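Long-range contacts in cycloalternan-forming enzyme (PDB 5F7U), which is a multidomain, carbohydrate-active protein of glycosyl hydrolase family 31, with a TIM barrel flanked by beta domains and a family 6 carbohydrate-binding module: residues Asp15-Val20 against Asp266-Val271; Asp304-Phe309 against Val322-Gly327. The protein carries 1 engineered substitution. All blocks are in the same frame, centred on the assembly; numbering follows the deposited sequence.

Contact 1 (Asp15-Val20 against Asp266-Val271)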
ATOM      1  N   ASP A  15      11.136 -16.880 -21.774  1.00 16.54           N
ATOM      2  CA  ASP A  15      10.764 -15.462 -21.923  1.00 17.11           C
ATOM      3  C   ASP A  15      10.961 -14.661 -20.616  1.00 17.13           C
ATOM      4  O   ASP A  15      10.246 -13.692 -20.347  1.00 17.09           O
ATOM      5  CB  ASP A  15       9.305 -15.350 -22.410  1.00 18.94           C
ATOM      6  CG  ASP A  15       9.003 -14.014 -23.071  1.00 20.02           C
ATOM      7  OD1 ASP A  15       9.836 -13.513 -23.831  1.00 20.62           O
ATOM      8  OD2 ASP A  15       7.917 -13.484 -22.789  1.00 22.90           O
ATOM      9  N   ASP A  16      11.934 -15.065 -19.812  1.00 16.52           N
ATOM     10  CA  ASP A  16      12.170 -14.389 -18.537  1.00 17.29           C
ATOM     11  C   ASP A  16      12.715 -12.985 -18.822  1.00 16.55           C
ATOM     12  O   ASP A  16      13.544 -12.815 -19.732  1.00 15.70           O
ATOM     13  CB  ASP A  16      13.138 -15.210 -17.683  1.00 18.33           C
ATOM     14  CG  ASP A  16      13.196 -14.717 -16.255  1.00 20.92           C
ATOM     15  OD1 ASP A  16      12.371 -15.121 -15.412  1.00 22.92           O
ATOM     16  OD2 ASP A  16      14.071 -13.900 -15.971  1.00 22.11           O
ATOM     17  N   LEU A  17      12.236 -11.985 -18.081  1.00 16.86           N
ATOM     18  CA  LEU A  17      12.730 -10.611 -18.279  1.00 16.91           C
ATOM     19  C   LEU A  17      14.198 -10.471 -17.874  1.00 16.83           C
ATOM     20  O   LEU A  17      14.924  -9.672 -18.458  1.00 17.19           O
ATOM     21  CB  LEU A  17      11.910  -9.585 -17.478  1.00 18.00           C
ATOM     22  CG  LEU A  17      12.172  -8.088 -17.719  1.00 18.66           C
ATOM     23  CD1 LEU A  17      11.913  -7.709 -19.178  1.00 18.51           C
ATOM     24  CD2 LEU A  17      11.342  -7.240 -16.772  1.00 19.81           C
ATOM     25  N   TYR A  18      14.605 -11.215 -16.854  1.00 16.79           N
ATOM     26  CA  TYR A  18      15.862 -10.927 -16.157  1.00 17.20           C
ATOM     27  C   TYR A  18      16.996 -11.833 -16.588  1.00 17.32           C
ATOM     28  O   TYR A  18      18.176 -11.466 -16.435  1.00 18.25           O
ATOM     29  CB  TYR A  18      15.650 -11.020 -14.647  1.00 17.52           C
ATOM     30  CG  TYR A  18      14.622 -10.025 -14.122  1.00 17.76           C
ATOM     31  CD1 TYR A  18      14.816  -8.640 -14.257  1.00 18.11           C
ATOM     32  CD2 TYR A  18      13.458 -10.473 -13.475  1.00 17.96           C
ATOM     33  CE1 TYR A  18      13.876  -7.730 -13.779  1.00 18.62           C
ATOM     34  CE2 TYR A  18      12.524  -9.574 -12.980  1.00 18.64           C
ATOM     35  CZ  TYR A  18      12.728  -8.211 -13.150  1.00 19.08           C
ATOM     36  OH  TYR A  18      11.812  -7.327 -12.680  1.00 19.89           O
ATOM     37  N   THR A  19      16.655 -13.007 -17.109  1.00 16.85           N
ATOM     38  CA  THR A  19      17.669 -14.016 -17.467  1.00 17.01           C
ATOM     39  C   THR A  19      17.375 -14.632 -18.828  1.00 16.27           C
ATOM     40  O   THR A  19      16.280 -14.468 -19.374  1.00 15.78           O
ATOM     41  CB  THR A  19      17.783 -15.175 -16.445  1.00 17.87           C
ATOM     42  OG1 THR A  19      16.585 -15.962 -16.436  1.00 18.41           O
ATOM     43  CG2 THR A  19      18.062 -14.686 -15.026  1.00 19.24           C
ATOM     44  N   VAL A  20      18.358 -15.346 -19.375  1.00 16.08           N
ATOM     45  CA  VAL A  20      18.110 -16.114 -20.597  1.00 15.79           C
ATOM     46  C   VAL A  20      18.431 -17.567 -20.327  1.00 15.71           C
ATOM     47  O   VAL A  20      19.301 -17.872 -19.497  1.00 16.11           O
ATOM     48  CB  VAL A  20      18.923 -15.606 -21.828  1.00 15.83           C
ATOM     49  CG1 VAL A  20      18.583 -14.143 -22.145  1.00 16.36           C
ATOM     50  CG2 VAL A  20      20.436 -15.810 -21.630  1.00 15.89           C
ATOM     51  N   ASP A 266      14.396   3.041 -14.284  1.00 15.96           N
ATOM     52  CA  ASP A 266      13.634   2.306 -15.300  1.00 16.26           C
ATOM     53  C   ASP A 266      12.793   1.295 -14.551  1.00 15.46           C
ATOM     54  O   ASP A 266      13.330   0.359 -13.983  1.00 15.93           O
ATOM     55  CB  ASP A 266      14.563   1.568 -16.270  1.00 17.43           C
ATOM     56  CG  ASP A 266      15.332   2.506 -17.158  1.00 18.92           C
ATOM     57  OD1 ASP A 266      14.705   3.411 -17.733  1.00 18.99           O
ATOM     58  OD2 ASP A 266      16.571   2.351 -17.275  1.00 20.34           O
ATOM     59  N   VAL A 267      11.484   1.494 -14.546  1.00 14.44           N
ATOM     60  CA  VAL A 267      10.569   0.683 -13.732  1.00 13.75           C
ATOM     61  C   VAL A 267       9.924  -0.372 -14.617  1.00 13.79           C
ATOM     62  O   VAL A 267       9.289  -0.039 -15.617  1.00 13.82           O
ATOM     63  CB  VAL A 267       9.471   1.556 -13.088  1.00 13.62           C
ATOM     64  CG1 VAL A 267       8.628   0.717 -12.149  1.00 13.12           C
ATOM     65  CG2 VAL A 267      10.077   2.738 -12.329  1.00 13.78           C
ATOM     66  N   GLU A 268      10.075  -1.642 -14.235  1.00 13.61           N
ATOM     67  CA  GLU A 268       9.513  -2.744 -15.023  1.00 13.76           C
ATOM     68  C   GLU A 268       8.168  -3.145 -14.434  1.00 13.03           C
ATOM     69  O   GLU A 268       8.092  -3.458 -13.241  1.00 13.00           O
ATOM     70  CB  GLU A 268      10.427  -3.978 -14.958  1.00 14.58           C
ATOM     71  CG  GLU A 268      11.872  -3.724 -15.336  1.00 16.05           C
ATOM     72  CD  GLU A 268      12.084  -3.204 -16.752  1.00 17.75           C
ATOM     73  OE1 GLU A 268      11.224  -3.372 -17.651  1.00 17.86           O
ATOM     74  OE2 GLU A 268      13.171  -2.634 -16.985  1.00 19.94           O
ATOM     75  N   THR A 269       7.133  -3.150 -15.273  1.00 12.59           N
ATOM     76  CA  THR A 269       5.838  -3.661 -14.879  1.00 12.19           C
ATOM     77  C   THR A 269       5.853  -5.166 -15.156  1.00 12.19           C
ATOM     78  O   THR A 269       5.511  -5.628 -16.241  1.00 11.97           O
ATOM     79  CB  THR A 269       4.685  -2.971 -15.631  1.00 12.50           C
ATOM     80  OG1 THR A 269       4.894  -1.551 -15.610  1.00 12.48           O
ATOM     81  CG2 THR A 269       3.340  -3.292 -14.935  1.00 12.03           C
ATOM     82  N   TYR A 270       6.301  -5.915 -14.164  1.00 12.26           N
ATOM     83  CA  TYR A 270       6.588  -7.332 -14.363  1.00 12.94           C
ATOM     84  C   TYR A 270       6.528  -8.000 -13.004  1.00 13.01           C
ATOM     85  O   TYR A 270       7.380  -7.740 -12.135  1.00 13.56           O
ATOM     86  CB  TYR A 270       8.009  -7.475 -14.932  1.00 13.45           C
ATOM     87  CG  TYR A 270       8.384  -8.870 -15.377  1.00 14.16           C
ATOM     88  CD1 TYR A 270       7.918  -9.389 -16.608  1.00 14.78           C
ATOM     89  CD2 TYR A 270       9.266  -9.651 -14.612  1.00 14.56           C
ATOM     90  CE1 TYR A 270       8.295 -10.657 -17.040  1.00 15.29           C
ATOM     91  CE2 TYR A 270       9.648 -10.913 -15.038  1.00 15.12           C
ATOM     92  CZ  TYR A 270       9.162 -11.412 -16.240  1.00 15.48           C
ATOM     93  OH  TYR A 270       9.567 -12.666 -16.644  1.00 16.54           O
ATOM     94  N   VAL A 271       5.555  -8.878 -12.818  1.00 13.04           N
ATOM     95  CA  VAL A 271       5.452  -9.594 -11.542  1.00 13.27           C
ATOM     96  C   VAL A 271       6.575 -10.627 -11.436  1.00 13.64           C
ATOM     97  O   VAL A 271       6.921 -11.297 -12.422  1.00 13.54           O
ATOM     98  CB  VAL A 271       4.068 -10.261 -11.327  1.00 13.55           C
ATOM     99  CG1 VAL A 271       2.944  -9.209 -11.345  1.00 13.42           C
ATOM    100  CG2 VAL A 271       3.800 -11.397 -12.319  1.00 14.39           C
TER
HETATM  101  O   HOH W   1       8.092 -13.721 -18.610  1.00 22.77           O
HETATM  102  O   HOH W   2       9.809  -7.525 -10.802  1.00 12.95           O
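Leu17 meets Tyr270 with both its backbone and its side chain. Its amide N donates to Tyr270 OH at 3.1 Å, and its CB sits over one face of the phenol ring in a CH-pi contact, 3.6 Å from the ring centroid and 15° off the normal. Leu17 CG is anti to the backbone N (chi1 -172°), beside the carbonyl carbon, and the second torsion then lets CD2 lie along the ring against Tyr270 CG and CB and reach Glu268 CG, 3.8 Å away. Tyr18 adds an offset edge-to-face pair: the edge of Tyr270 is turned toward the face of Tyr18, with the planes at 88° and Tyr18 CE2 3.6 Å from Tyr270 CD2. Two waters complete the join, one between Asp15 O and Tyr270 OH, the other between Tyr18 OH and Tyr270 O.

Behind this first shell, Asp16 shapes the loop. Its OD2 accepts from Tyr18 N at 2.9 Å in an Asx turn and from Thr19 N at 3.0 Å, while OD1 takes the indole N-H of Trp543. Asp15 makes a salt bridge to Arg545, and Glu268 is held by His306 and Gln308. The contact thus lays the loop between strands 6-8 and 25-26 against strand 266-269 and the residues just after it. That strand pairs with strand 307-311, while Arg559 of helix 555-577 also touches Tyr270.

Contact 2 (Asp304-Phe309 against Val322-Gly327)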
ATOM      1  N   ASP A 304      -2.133  -5.499 -19.837  1.00 14.59           N
ATOM      2  CA  ASP A 304      -1.472  -6.480 -18.990  1.00 14.52           C
ATOM      3  C   ASP A 304      -0.100  -6.884 -19.509  1.00 14.30           C
ATOM      4  O   ASP A 304       0.630  -7.565 -18.792  1.00 13.92           O
ATOM      5  CB  ASP A 304      -2.363  -7.724 -18.821  1.00 15.13           C
ATOM      6  CG  ASP A 304      -3.599  -7.438 -17.976  1.00 15.61           C
ATOM      7  OD1 ASP A 304      -3.514  -6.544 -17.112  1.00 16.26           O
ATOM      8  OD2 ASP A 304      -4.626  -8.117 -18.185  1.00 15.83           O
ATOM      9  N   PHE A 305       0.265  -6.467 -20.731  1.00 14.11           N
ATOM     10  CA  PHE A 305       1.628  -6.760 -21.225  1.00 14.15           C
ATOM     11  C   PHE A 305       2.675  -6.052 -20.363  1.00 13.96           C
ATOM     12  O   PHE A 305       2.389  -5.032 -19.743  1.00 13.84           O
ATOM     13  CB  PHE A 305       1.805  -6.313 -22.679  1.00 14.38           C
ATOM     14  CG  PHE A 305       1.098  -7.188 -23.690  1.00 14.95           C
ATOM     15  CD1 PHE A 305       1.653  -8.395 -24.102  1.00 15.24           C
ATOM     16  CD2 PHE A 305      -0.103  -6.775 -24.272  1.00 15.33           C
ATOM     17  CE1 PHE A 305       1.002  -9.193 -25.045  1.00 15.71           C
ATOM     18  CE2 PHE A 305      -0.746  -7.560 -25.231  1.00 15.71           C
ATOM     19  CZ  PHE A 305      -0.205  -8.782 -25.609  1.00 16.01           C
ATOM     20  N   HIS A 306       3.880  -6.618 -20.318  1.00 14.00           N
ATOM     21  CA  HIS A 306       5.005  -5.930 -19.678  1.00 14.42           C
ATOM     22  C   HIS A 306       5.214  -4.532 -20.285  1.00 14.37           C
ATOM     23  O   HIS A 306       5.154  -4.347 -21.505  1.00 14.42           O
ATOM     24  CB  HIS A 306       6.271  -6.766 -19.840  1.00 14.88           C
ATOM     25  CG  HIS A 306       7.529  -5.992 -19.609  1.00 15.43           C
ATOM     26  ND1 HIS A 306       8.362  -5.614 -20.638  1.00 16.11           N
ATOM     27  CD2 HIS A 306       8.085  -5.510 -18.472  1.00 15.57           C
ATOM     28  CE1 HIS A 306       9.385  -4.939 -20.143  1.00 16.29           C
ATOM     29  NE2 HIS A 306       9.242  -4.864 -18.831  1.00 15.46           N
ATOM     30  N   SER A 307       5.446  -3.561 -19.413  1.00 14.00           N
ATOM     31  CA  SER A 307       5.852  -2.226 -19.827  1.00 14.58           C
ATOM     32  C   SER A 307       7.081  -1.807 -19.006  1.00 14.69           C
ATOM     33  O   SER A 307       7.323  -2.322 -17.884  1.00 14.71           O
ATOM     34  CB  SER A 307       4.711  -1.210 -19.645  1.00 14.71           C
ATOM     35  OG  SER A 307       4.192  -1.234 -18.315  1.00 15.04           O
ATOM     36  N   GLN A 308       7.860  -0.905 -19.590  1.00 14.55           N
ATOM     37  CA  GLN A 308       8.956  -0.242 -18.884  1.00 14.61           C
ATOM     38  C   GLN A 308       8.695   1.252 -18.842  1.00 14.32           C
ATOM     39  O   GLN A 308       8.483   1.874 -19.888  1.00 14.57           O
ATOM     40  CB  GLN A 308      10.299  -0.544 -19.566  1.00 15.38           C
ATOM     41  CG  GLN A 308      11.511  -0.017 -18.795  1.00 16.32           C
ATOM     42  CD  GLN A 308      12.790  -0.161 -19.587  1.00 17.24           C
ATOM     43  OE1 GLN A 308      12.972   0.479 -20.604  1.00 18.89           O
ATOM     44  NE2 GLN A 308      13.675  -1.008 -19.117  1.00 18.19           N
ATOM     45  N   PHE A 309       8.711   1.818 -17.630  1.00 13.72           N
ATOM     46  CA  PHE A 309       8.576   3.260 -17.432  1.00 13.70           C
ATOM     47  C   PHE A 309       9.959   3.840 -17.179  1.00 13.94           C
ATOM     48  O   PHE A 309      10.609   3.528 -16.171  1.00 13.91           O
ATOM     49  CB  PHE A 309       7.654   3.543 -16.228  1.00 13.20           C
ATOM     50  CG  PHE A 309       6.194   3.312 -16.514  1.00 13.14           C
ATOM     51  CD1 PHE A 309       5.616   2.027 -16.383  1.00 13.25           C
ATOM     52  CD2 PHE A 309       5.376   4.364 -16.890  1.00 13.28           C
ATOM     53  CE1 PHE A 309       4.250   1.821 -16.667  1.00 13.27           C
ATOM     54  CE2 PHE A 309       4.007   4.173 -17.150  1.00 13.24           C
ATOM     55  CZ  PHE A 309       3.445   2.900 -17.050  1.00 13.27           C
ATOM     56  N   VAL A 322       7.363   2.244 -22.505  1.00 13.46           N
ATOM     57  CA  VAL A 322       7.536   1.350 -23.647  1.00 13.84           C
ATOM     58  C   VAL A 322       6.714   0.129 -23.290  1.00 13.59           C
ATOM     59  O   VAL A 322       6.983  -0.531 -22.278  1.00 13.40           O
ATOM     60  CB  VAL A 322       9.014   0.972 -23.890  1.00 14.16           C
ATOM     61  CG1 VAL A 322       9.126   0.056 -25.113  1.00 14.49           C
ATOM     62  CG2 VAL A 322       9.845   2.220 -24.125  1.00 14.88           C
ATOM     63  N   LEU A 323       5.690  -0.126 -24.088  1.00 13.66           N
ATOM     64  CA  LEU A 323       4.724  -1.185 -23.799  1.00 13.61           C
ATOM     65  C   LEU A 323       4.879  -2.297 -24.813  1.00 14.12           C
ATOM     66  O   LEU A 323       4.866  -2.033 -26.022  1.00 14.19           O
ATOM     67  CB  LEU A 323       3.286  -0.622 -23.869  1.00 13.65           C
ATOM     68  CG  LEU A 323       2.144  -1.643 -23.747  1.00 13.72           C
ATOM     69  CD1 LEU A 323       2.072  -2.325 -22.383  1.00 13.46           C
ATOM     70  CD2 LEU A 323       0.803  -0.995 -24.059  1.00 14.12           C
ATOM     71  N   ASP A 324       5.005  -3.530 -24.325  1.00 14.20           N
ATOM     72  CA  ASP A 324       5.109  -4.703 -25.200  1.00 15.42           C
ATOM     73  C   ASP A 324       3.756  -5.089 -25.796  1.00 15.70           C
ATOM     74  O   ASP A 324       2.696  -4.712 -25.291  1.00 15.40           O
ATOM     75  CB  ASP A 324       5.696  -5.904 -24.429  1.00 16.02           C
ATOM     76  CG  ASP A 324       7.146  -5.666 -23.972  1.00 16.71           C
ATOM     77  OD1 ASP A 324       7.804  -4.681 -24.392  1.00 17.19           O
ATOM     78  OD2 ASP A 324       7.639  -6.496 -23.196  1.00 17.38           O
ATOM     79  N   ASN A 325       3.810  -5.817 -26.902  1.00 16.25           N
ATOM     80  CA  ASN A 325       2.623  -6.371 -27.534  1.00 16.79           C
ATOM     81  C   ASN A 325       2.979  -7.751 -28.082  1.00 17.65           C
ATOM     82  O   ASN A 325       4.156  -8.041 -28.263  1.00 18.51           O
ATOM     83  CB  ASN A 325       2.179  -5.463 -28.671  1.00 16.94           C
ATOM     84  CG  ASN A 325       0.783  -5.793 -29.170  1.00 17.19           C
ATOM     85  OD1 ASN A 325      -0.141  -5.983 -28.372  1.00 16.95           O
ATOM     86  ND2 ASN A 325       0.626  -5.879 -30.489  1.00 17.39           N
ATOM     87  N   ASP A 326       1.981  -8.596 -28.332  1.00 17.86           N
ATOM     88  CA  ASP A 326       2.239  -9.945 -28.833  1.00 18.87           C
ATOM     89  C   ASP A 326       2.377 -10.003 -30.353  1.00 19.63           C
ATOM     90  O   ASP A 326       2.465 -11.082 -30.920  1.00 20.94           O
ATOM     91  CB  ASP A 326       1.136 -10.895 -28.359  1.00 19.28           C
ATOM     92  CG  ASP A 326      -0.246 -10.507 -28.874  1.00 20.04           C
ATOM     93  OD1 ASP A 326      -0.439  -9.396 -29.422  1.00 20.27           O
ATOM     94  OD2 ASP A 326      -1.170 -11.319 -28.720  1.00 21.15           O
ATOM     95  N   GLY A 327       2.378  -8.843 -31.006  1.00 19.44           N
ATOM     96  CA  GLY A 327       2.459  -8.778 -32.466  1.00 19.90           C
ATOM     97  C   GLY A 327       1.137  -8.455 -33.143  1.00 20.08           C
ATOM     98  O   GLY A 327       1.127  -8.007 -34.288  1.00 20.42           O
TER
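Phe305 CG lies anti to its own carbonyl carbon (chi1 -73°), a turn that lays the ring along 324-326, with Asn325 CA over the centre of one face, 4.0 Å from the centroid. The end of the ring reaches Asp326, whose CG is 3.7 Å from Phe305 CZ and whose OD1 accepts from Asp328 N. In the next residue the torsion is different: His306 CG swings anti to the backbone N (chi1 162°), bringing ND1 to Asp324 OD2. That 2.8 Å hydrogen bond lies in the imidazole plane but meets the carboxylate from above its own plane, 53° out. With NE2 bonded to Glu268 and Asp324 OD1 to Gln237, both flat groups are fixed in rotation, and the histidine, gripped by two carboxylates, is probably protonated. These residues stand at the open end of the antiparallel beta hairpin 307-311/318-327, probably part of the galactose mutarotase-like domain. Asp324 N bonds to His306 O at 2.9 Å. Further along, Gln308 and Val322 form a hydrogen-bonded pair through both amides, Gln308 N reaching Val322 O at 2.9 Å. Between them Ser307 and Leu323 make a non-hydrogen-bonded pair; Leu323 CD1 packs 4.0 Å from Ser307 CB and equally close to Phe305 CB.

Strands 266-269 and 307-311 are neighbours, so contacts 1 and 2 meet across one antiparallel strand pair, their centres 11 Å apart. Val267 N to Phe309 O, 2.7 Å, is a probable backbone bond between them, and Glu268 OE2 to Gln308 NE2, also 2.7 Å, a probable side-chain one. Both are partly buried, with a different balance: contact 2 covers 435 Å² and is built on regular strand pairing within a hairpin, whereas contact 1 covers 268 Å², ties a loop far off in sequence to the same sheet and centres on Tyr270, packed by Leu17 and Tyr18, with two bridging waters. Glu268 serves both, by packing in contact 1 and by its carboxylate in contact 2.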